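Local coordinates for protein phosphorylated carbohydrates phosphatase TM_1254 (Thermotoga maritima msb8, PDB 3KBB) that removes phosphate from sugar phosphates such as erythrose 4-phosphate, fructose 6-phosphate, 2-deoxyglucose 6-phosphate and mannose 6-phosphate, using a divalent metal ion, best of all cobalt, at residues V26-Y30 with N66-V71; E16-F20 with V78-L83; M8-M13 with R117-L123. All coordinates share one frame; numbering follows the deposited sequence.

Contact 1: residues V26-Y30 with N66-V71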
# COMPACT_ATOMS: atom_id res chain seq x y z
N VAL A 26 16.16 1.92 -14.96
CA VAL A 26 15.97 3.13 -15.75
C VAL A 26 17.33 3.75 -16.05
O VAL A 26 17.67 3.98 -17.22
CB VAL A 26 15.10 4.16 -15.04
CG1 VAL A 26 15.05 5.48 -15.85
CG2 VAL A 26 13.73 3.59 -14.84
N ALA A 27 18.12 3.98 -14.99
CA ALA A 27 19.44 4.61 -15.14
C ALA A 27 20.28 3.77 -16.09
O ALA A 27 20.95 4.30 -17.00
CB ALA A 27 20.09 4.72 -13.79
N GLU A 28 20.27 2.45 -15.86
CA GLU A 28 21.04 1.52 -16.68
C GLU A 28 20.63 1.58 -18.16
O GLU A 28 21.48 1.48 -19.06
CB GLU A 28 20.89 0.10 -16.12
CG GLU A 28 21.49 -0.98 -16.96
CD GLU A 28 21.37 -2.34 -16.32
OE1 GLU A 28 22.07 -2.60 -15.31
OE2 GLU A 28 20.59 -3.14 -16.83
N SER A 29 19.34 1.79 -18.42
CA SER A 29 18.86 1.87 -19.80
C SER A 29 19.43 3.11 -20.53
O SER A 29 19.48 3.13 -21.76
CB SER A 29 17.30 1.84 -19.89
OG SER A 29 16.73 3.08 -19.52
N TYR A 30 19.82 4.13 -19.77
CA TYR A 30 20.48 5.33 -20.30
C TYR A 30 22.02 5.31 -20.19
O TYR A 30 22.70 6.38 -20.35
CB TYR A 30 19.98 6.55 -19.55
CG TYR A 30 18.57 6.98 -19.87
CD1 TYR A 30 18.28 7.63 -21.08
CD2 TYR A 30 17.55 6.79 -18.95
CE1 TYR A 30 16.96 8.06 -21.37
CE2 TYR A 30 16.25 7.24 -19.22
CZ TYR A 30 15.96 7.86 -20.43
OH TYR A 30 14.66 8.27 -20.67
N ASN A 66 9.48 11.24 -22.09
CA ASN A 66 10.16 10.00 -22.44
C ASN A 66 10.72 9.29 -21.20
O ASN A 66 10.61 8.07 -21.07
CB ASN A 66 11.27 10.26 -23.45
CG ASN A 66 10.76 10.36 -24.88
OD1 ASN A 66 9.64 9.92 -25.20
ND2 ASN A 66 11.59 10.92 -25.77
N PHE A 67 11.30 10.08 -20.29
CA PHE A 67 11.85 9.54 -19.05
C PHE A 67 10.77 8.86 -18.21
O PHE A 67 10.95 7.71 -17.78
CB PHE A 67 12.53 10.64 -18.24
CG PHE A 67 13.30 10.14 -17.04
CD1 PHE A 67 14.54 9.52 -17.20
CD2 PHE A 67 12.78 10.28 -15.76
CE1 PHE A 67 15.25 9.05 -16.09
CE2 PHE A 67 13.47 9.82 -14.64
CZ PHE A 67 14.71 9.20 -14.80
N LYS A 68 9.66 9.57 -18.00
CA LYS A 68 8.52 9.05 -17.22
C LYS A 68 7.99 7.76 -17.79
O LYS A 68 7.59 6.86 -17.06
CB LYS A 68 7.41 10.09 -17.12
CG LYS A 68 7.69 11.18 -16.11
CD LYS A 68 6.47 12.09 -15.90
CE LYS A 68 6.40 13.19 -16.95
NZ LYS A 68 5.34 14.21 -16.67
N LYS A 69 7.99 7.67 -19.12
CA LYS A 69 7.55 6.46 -19.80
C LYS A 69 8.48 5.29 -19.49
O LYS A 69 8.03 4.16 -19.31
CB LYS A 69 7.46 6.70 -21.32
CG LYS A 69 6.91 5.49 -22.09
CD LYS A 69 6.67 5.77 -23.56
CE LYS A 69 6.18 4.50 -24.26
NZ LYS A 69 5.51 4.81 -25.56
N ARG A 70 9.79 5.56 -19.45
CA ARG A 70 10.78 4.53 -19.17
C ARG A 70 10.65 4.05 -17.74
O ARG A 70 10.73 2.85 -17.46
CB ARG A 70 12.19 5.08 -19.40
CG ARG A 70 12.52 5.35 -20.86
CD ARG A 70 13.06 4.13 -21.59
NE ARG A 70 14.50 4.03 -21.51
CZ ARG A 70 15.36 4.71 -22.28
NH1 ARG A 70 14.93 5.57 -23.19
NH2 ARG A 70 16.66 4.53 -22.11
N VAL A 71 10.46 4.99 -16.82
CA VAL A 71 10.19 4.65 -15.43
C VAL A 71 8.96 3.73 -15.35
O VAL A 71 8.98 2.69 -14.66
CB VAL A 71 10.01 5.90 -14.59
CG1 VAL A 71 9.57 5.54 -13.19
CG2 VAL A 71 11.32 6.72 -14.54
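The guanidinium of Arg70 lies flat on one face of the Tyr30 ring, the planes 21° apart, in a cation-pi stack that puts Arg70 CZ 3.9 Å from the ring centroid. NH2 of Arg70 stands over the middle of the ring, and CG1 of Val26 lies at the ring's edge, in its plane. The Phe67 ring runs nearly parallel to that of Tyr30 but is slid so far that the two barely overlap; they meet where Tyr30 CE2 comes 3.5 Å from Phe67 CD1. At the edge of the guanidinium, Ser29 OG receives both NE (3.1 Å) and NH2 (3.0 Å) of Arg70, a side-on grip on one atom. Ser29 OG also donates to Val26 O at 2.6 Å, which fixes its rotation. Arg70 reaches this place by bending at chi2 and chi3 (-87° and -90°), which folds the guanidinium over the tyrosine. A leucine here would probably leave the Tyr30 face without its cation and Ser29 OG without its two donors. Beside the stack, Val26 CG1 packs on Phe67 CE1 (3.6 Å), and Val26 CG2 packs on Val71. Tyr30 OH is hydrogen-bonded to Asp62. The contact joins the end of helix 19-29 to helix 64-82 in the all-helical cap, where Leu54 and Met55 of helix 47-57 touch Phe67 and Leu51 touches Val71.

Contact 2: residues E16-F20 with V78-L83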
# COMPACT_ATOMS: atom_id res chain seq x y z
N GLU A 16 7.56 -0.75 -2.14
CA GLU A 16 8.61 0.23 -1.78
C GLU A 16 10.01 -0.38 -1.94
O GLU A 16 10.87 0.27 -2.52
CB GLU A 16 8.42 0.85 -0.39
CG GLU A 16 9.37 2.05 -0.08
CD GLU A 16 10.70 1.65 0.57
OE1 GLU A 16 10.86 0.49 1.02
OE2 GLU A 16 11.60 2.52 0.64
N PRO A 17 10.23 -1.61 -1.45
CA PRO A 17 11.58 -2.19 -1.57
C PRO A 17 12.04 -2.44 -3.02
O PRO A 17 13.24 -2.64 -3.24
CB PRO A 17 11.47 -3.53 -0.85
CG PRO A 17 10.32 -3.38 0.05
CD PRO A 17 9.35 -2.53 -0.70
N LEU A 18 11.12 -2.47 -3.96
CA LEU A 18 11.49 -2.71 -5.37
C LEU A 18 11.77 -1.45 -6.15
O LEU A 18 12.11 -1.54 -7.34
CB LEU A 18 10.40 -3.49 -6.10
CG LEU A 18 10.02 -4.86 -5.48
CD1 LEU A 18 8.84 -5.46 -6.22
CD2 LEU A 18 11.19 -5.77 -5.52
N TYR A 19 11.58 -0.29 -5.53
CA TYR A 19 11.81 0.96 -6.24
C TYR A 19 13.27 1.12 -6.66
O TYR A 19 13.54 1.66 -7.73
CB TYR A 19 11.34 2.15 -5.42
CG TYR A 19 9.90 2.47 -5.72
CD1 TYR A 19 8.89 1.55 -5.44
CD2 TYR A 19 9.56 3.68 -6.31
CE1 TYR A 19 7.56 1.84 -5.73
CE2 TYR A 19 8.23 3.97 -6.63
CZ TYR A 19 7.24 3.04 -6.31
OH TYR A 19 5.94 3.34 -6.62
N PHE A 20 14.19 0.68 -5.81
CA PHE A 20 15.61 0.80 -6.15
C PHE A 20 15.90 0.09 -7.46
O PHE A 20 16.43 0.71 -8.39
CB PHE A 20 16.55 0.33 -5.03
CG PHE A 20 17.99 0.37 -5.43
CD1 PHE A 20 18.67 1.59 -5.50
CD2 PHE A 20 18.65 -0.79 -5.82
CE1 PHE A 20 20.01 1.64 -5.92
CE2 PHE A 20 19.98 -0.75 -6.24
CZ PHE A 20 20.65 0.46 -6.30
N VAL A 78 9.85 -4.89 -13.21
CA VAL A 78 10.34 -5.24 -11.90
C VAL A 78 9.20 -5.81 -11.05
O VAL A 78 9.37 -6.86 -10.41
CB VAL A 78 11.04 -4.04 -11.19
CG1 VAL A 78 11.45 -4.38 -9.76
CG2 VAL A 78 12.28 -3.59 -11.99
N PHE A 79 8.04 -5.14 -11.05
CA PHE A 79 6.91 -5.56 -10.18
C PHE A 79 6.43 -6.91 -10.66
O PHE A 79 6.25 -7.86 -9.87
CB PHE A 79 5.77 -4.55 -10.18
CG PHE A 79 6.06 -3.26 -9.43
CD1 PHE A 79 7.31 -3.01 -8.87
CD2 PHE A 79 5.07 -2.30 -9.30
CE1 PHE A 79 7.57 -1.82 -8.19
CE2 PHE A 79 5.34 -1.10 -8.64
CZ PHE A 79 6.58 -0.86 -8.07
N SER A 80 6.25 -7.01 -11.97
CA SER A 80 5.85 -8.27 -12.57
C SER A 80 6.81 -9.39 -12.18
O SER A 80 6.37 -10.47 -11.79
CB SER A 80 5.74 -8.13 -14.09
OG SER A 80 5.78 -9.41 -14.70
N GLU A 81 8.11 -9.13 -12.24
CA GLU A 81 9.10 -10.16 -11.92
C GLU A 81 9.17 -10.47 -10.42
O GLU A 81 9.20 -11.64 -10.01
CB GLU A 81 10.50 -9.78 -12.44
CG GLU A 81 11.49 -10.97 -12.50
CD GLU A 81 12.96 -10.55 -12.53
OE1 GLU A 81 13.31 -9.56 -13.24
OE2 GLU A 81 13.77 -11.21 -11.84
N LEU A 82 9.17 -9.43 -9.59
CA LEU A 82 9.61 -9.61 -8.19
C LEU A 82 8.56 -9.34 -7.11
O LEU A 82 8.81 -9.63 -5.94
CB LEU A 82 10.87 -8.79 -7.91
CG LEU A 82 12.17 -9.23 -8.62
CD1 LEU A 82 13.21 -8.13 -8.49
CD2 LEU A 82 12.70 -10.55 -8.07
N LEU A 83 7.42 -8.76 -7.49
CA LEU A 83 6.41 -8.44 -6.47
C LEU A 83 5.68 -9.71 -6.09
O LEU A 83 5.17 -10.40 -6.94
CB LEU A 83 5.44 -7.37 -6.95
CG LEU A 83 4.46 -6.78 -5.92
CD1 LEU A 83 5.21 -6.14 -4.72
CD2 LEU A 83 3.56 -5.77 -6.56
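This is an apolar contact without a hydrogen bond across it, made where the start of helix 19-29 meets the end of helix 64-82, on the side of the helical cap nearest the core domain. Leu18 carries most of it, its side chain reaching into the last turn of the longer helix. Leu18 CB rests on Val78 CG1 and on Phe79 CE1, 3.9 Å from each. Beyond it the two methyls part: Leu18 CD1 comes 3.8 Å from Leu83 N and also meets Leu83 CB, while Leu18 CD2 lies 3.9 Å from Leu82 CB. With CG anti to its own carbonyl carbon (chi1 -57°) and an extended chi2, Leu18 spreads this fork across the helix end. Tyr19 starts out facing away from the longer helix, yet its ring swings back, and Tyr19 CE1 meets Phe79 CZ at 3.7 Å. Tyr19 CE1 lies at the edge of the Phe79 ring, close to its plane, with the two ring planes inclined at 50°. The phenol oxygen of Tyr19 is held by Lys75, one helical turn before Phe79, and Glu81 forms a salt bridge with Arg25 on the flank. Both segments adjoin the two chain crossings between cap and core, a layout typical of HAD phosphatases whose cap is inserted after the first strand, as in beta-phosphoglucomutase.

Contact 3: residues M8-M13 with R117-L123; sequences MDGVLM and RLRRLDL. With SO4 (sulfate ion), chain D.
The carbonyl oxygen of Met8, a selenomethionine, takes two backbone donors, Leu12 N at 2.8 Å and Val11 N at 3.1 Å, and this turn aims the side chains of Met8 and Leu12 at the end of helix 111-120. The first two torsions of Met8 are extended (chi1 -176°) and carry its selenium to Leu118, where SE lies 3.8 Å from Leu118 CG; a bend at chi3 then turns Met8 CE toward Arg117 NH1 in the arginine conformer given, one of two. Leu118 CD2 also meets Leu12 CD1 at 4.0 Å, so one leucine of the helix packs against two residues of the loop. Leu12 CB in turn touches Leu123 CD1. The helix ends in a Schellman motif: Asp122 takes a positive phi, and Leu123 N bonds back to Leu118 O at 3.0 Å, a reversal that returns Leu123 toward the loop. The motif DxDG, the first HAD signature, starts at Asp7, the nucleophile by similarity, at the end of strand 3-7 and runs into this loop. From the motif's second aspartate, Asp9 N donates to O1 of a sulfate (2.9 Å, 164°). Thr107, Thr109, Ser108 N and Lys140 hold the same ion, which probably came from the crystallisation liquor and is consistent with a mimic of the substrate phosphate. Asp9 OD1 is hydrogen-bonded to Thr15, and Arg117 NH2 forms a salt bridge with Glu113. In that same conformer Arg117 NH1 stands near Asp9 OD1 without pointing an N-H at it. Met13, also a selenomethionine with two conformers, sets CG against Leu121 in the one given, a less certain contact. Leu105 of strand 102-106 touches Met8, Leu12 and Leu118, and Phe6 and Val89 also pack on Leu12.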
# COMPACT_ATOMS: atom_id res chain seq x y z
N MSE A 8 -3.56 -1.77 0.88
CA MSE A 8 -2.93 -2.67 -0.10
C MSE A 8 -1.42 -2.66 0.04
O MSE A 8 -0.83 -3.64 0.53
CB MSE A 8 -3.39 -2.31 -1.53
CG MSE A 8 -2.83 -3.27 -2.49
SE MSE A 8 -3.32 -2.85 -4.34
CE MSE A 8 -2.35 -1.21 -4.59
N ASP A 9 -0.79 -1.57 -0.36
CA ASP A 9 0.65 -1.55 -0.40
C ASP A 9 1.21 -1.42 1.00
O ASP A 9 0.87 -0.50 1.75
CB ASP A 9 1.14 -0.40 -1.22
CG ASP A 9 2.63 -0.43 -1.38
OD1 ASP A 9 3.10 -1.25 -2.17
OD2 ASP A 9 3.33 0.34 -0.68
N GLY A 10 2.09 -2.34 1.32
CA GLY A 10 2.69 -2.38 2.64
C GLY A 10 1.96 -3.30 3.60
O GLY A 10 2.37 -3.46 4.75
N VAL A 11 0.86 -3.91 3.15
CA VAL A 11 0.15 -4.88 3.95
C VAL A 11 0.01 -6.14 3.13
O VAL A 11 0.53 -7.17 3.49
CB VAL A 11 -1.24 -4.38 4.42
CG1 VAL A 11 -1.93 -5.41 5.25
CG2 VAL A 11 -1.14 -3.03 5.17
N LEU A 12 -0.67 -6.06 1.98
CA LEU A 12 -0.82 -7.28 1.17
C LEU A 12 0.45 -7.67 0.39
O LEU A 12 0.74 -8.86 0.19
CB LEU A 12 -2.00 -7.10 0.21
CG LEU A 12 -3.37 -6.77 0.80
CD1 LEU A 12 -4.38 -6.78 -0.39
CD2 LEU A 12 -3.78 -7.77 1.83
N MSE A 13 1.20 -6.64 -0.02
CA MSE A 13 2.48 -6.82 -0.66
C MSE A 13 3.20 -5.47 -0.58
O MSE A 13 2.58 -4.45 -0.27
CB MSE A 13 2.32 -7.32 -2.10
CG MSE A 13 1.79 -6.32 -3.11
SE MSE A 13 -0.04 -5.64 -2.85
CE MSE A 13 0.66 -3.86 -3.11
N ARG A 117 -1.96 -5.12 -10.18
CA ARG A 117 -1.12 -5.75 -9.14
C ARG A 117 -1.84 -6.88 -8.44
O ARG A 117 -1.32 -7.99 -8.31
CB ARG A 117 -0.69 -4.73 -8.08
CG ARG A 117 0.42 -3.80 -8.50
CD ARG A 117 0.86 -2.95 -7.31
NE ARG A 117 1.26 -1.62 -7.75
CZ ARG A 117 1.30 -0.54 -6.99
NH1 ARG A 117 0.95 -0.60 -5.71
NH2 ARG A 117 1.67 0.61 -7.54
N LEU A 118 -3.06 -6.61 -7.99
CA LEU A 118 -3.82 -7.60 -7.26
C LEU A 118 -4.10 -8.81 -8.14
O LEU A 118 -4.11 -9.95 -7.66
CB LEU A 118 -5.14 -7.02 -6.79
CG LEU A 118 -5.08 -5.99 -5.66
CD1 LEU A 118 -6.45 -5.37 -5.52
CD2 LEU A 118 -4.63 -6.68 -4.36
N ARG A 119 -4.41 -8.56 -9.41
CA ARG A 119 -4.70 -9.67 -10.34
C ARG A 119 -3.48 -10.57 -10.55
O ARG A 119 -3.61 -11.80 -10.52
CB ARG A 119 -5.25 -9.16 -11.67
CG ARG A 119 -5.95 -10.27 -12.51
CD ARG A 119 -6.66 -9.68 -13.75
NE ARG A 119 -7.61 -10.61 -14.38
CZ ARG A 119 -8.86 -10.82 -13.96
NH1 ARG A 119 -9.32 -10.19 -12.89
NH2 ARG A 119 -9.65 -11.68 -14.59
N ARG A 120 -2.32 -9.96 -10.74
CA ARG A 120 -1.07 -10.70 -10.92
C ARG A 120 -0.82 -11.59 -9.71
O ARG A 120 -0.29 -12.69 -9.86
CB ARG A 120 0.09 -9.72 -11.08
CG ARG A 120 1.29 -10.21 -11.88
CD ARG A 120 2.29 -9.05 -12.13
NE ARG A 120 1.96 -8.12 -13.22
CZ ARG A 120 1.93 -6.78 -13.10
NH1 ARG A 120 2.20 -6.20 -11.93
NH2 ARG A 120 1.64 -6.01 -14.15
N LEU A 121 -1.22 -11.12 -8.52
CA LEU A 121 -0.94 -11.87 -7.29
C LEU A 121 -2.11 -12.76 -6.89
O LEU A 121 -2.04 -13.44 -5.89
CB LEU A 121 -0.56 -10.92 -6.14
CG LEU A 121 0.73 -10.12 -6.32
CD1 LEU A 121 0.93 -9.22 -5.11
CD2 LEU A 121 1.93 -11.03 -6.53
N ASP A 122 -3.17 -12.75 -7.70
CA ASP A 122 -4.39 -13.51 -7.41
C ASP A 122 -4.96 -13.24 -6.00
O ASP A 122 -5.32 -14.16 -5.28
CB ASP A 122 -4.16 -15.03 -7.62
CG ASP A 122 -5.44 -15.81 -7.61
OD1 ASP A 122 -6.48 -15.28 -8.06
OD2 ASP A 122 -5.44 -16.96 -7.11
N LEU A 123 -5.00 -11.96 -5.62
CA LEU A 123 -5.55 -11.54 -4.31
C LEU A 123 -6.86 -10.79 -4.50
O LEU A 123 -7.59 -10.54 -3.56
CB LEU A 123 -4.55 -10.65 -3.55
CG LEU A 123 -3.19 -11.21 -3.12
CD1 LEU A 123 -2.30 -10.11 -2.48
CD2 LEU A 123 -3.38 -12.36 -2.17
S SO4 D . -1.77 2.42 -0.55
O1 SO4 D . -2.15 1.00 -0.65
O2 SO4 D . -0.47 2.54 0.10
O3 SO4 D . -1.56 2.98 -1.90
O4 SO4 D . -2.74 3.25 0.24

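How the contacts relate
Contacts 1 and 2 join the same helices, 19-29 and 64-82, at two levels: their centres are 15 Å apart and their nearest atoms about 7 Å. Contact 3 belongs to the core domain, and its centre lies 12 Å from that of contact 2 and 25 Å from that of contact 1. Contacts 2 and 3 touch where Leu83 O is 3.3 Å from Leu121 CD2 and Ser80 meets Arg120, so the end of helix 64-82 and the residue after it pack on the C-terminal end of helix 111-120. Contact 3 is nearest the active site: the side chain of Met8 is about 5 Å from that of Asp7, the probable nucleophile, and the sulfate binds there; contacts 1 and 2 lie away from it.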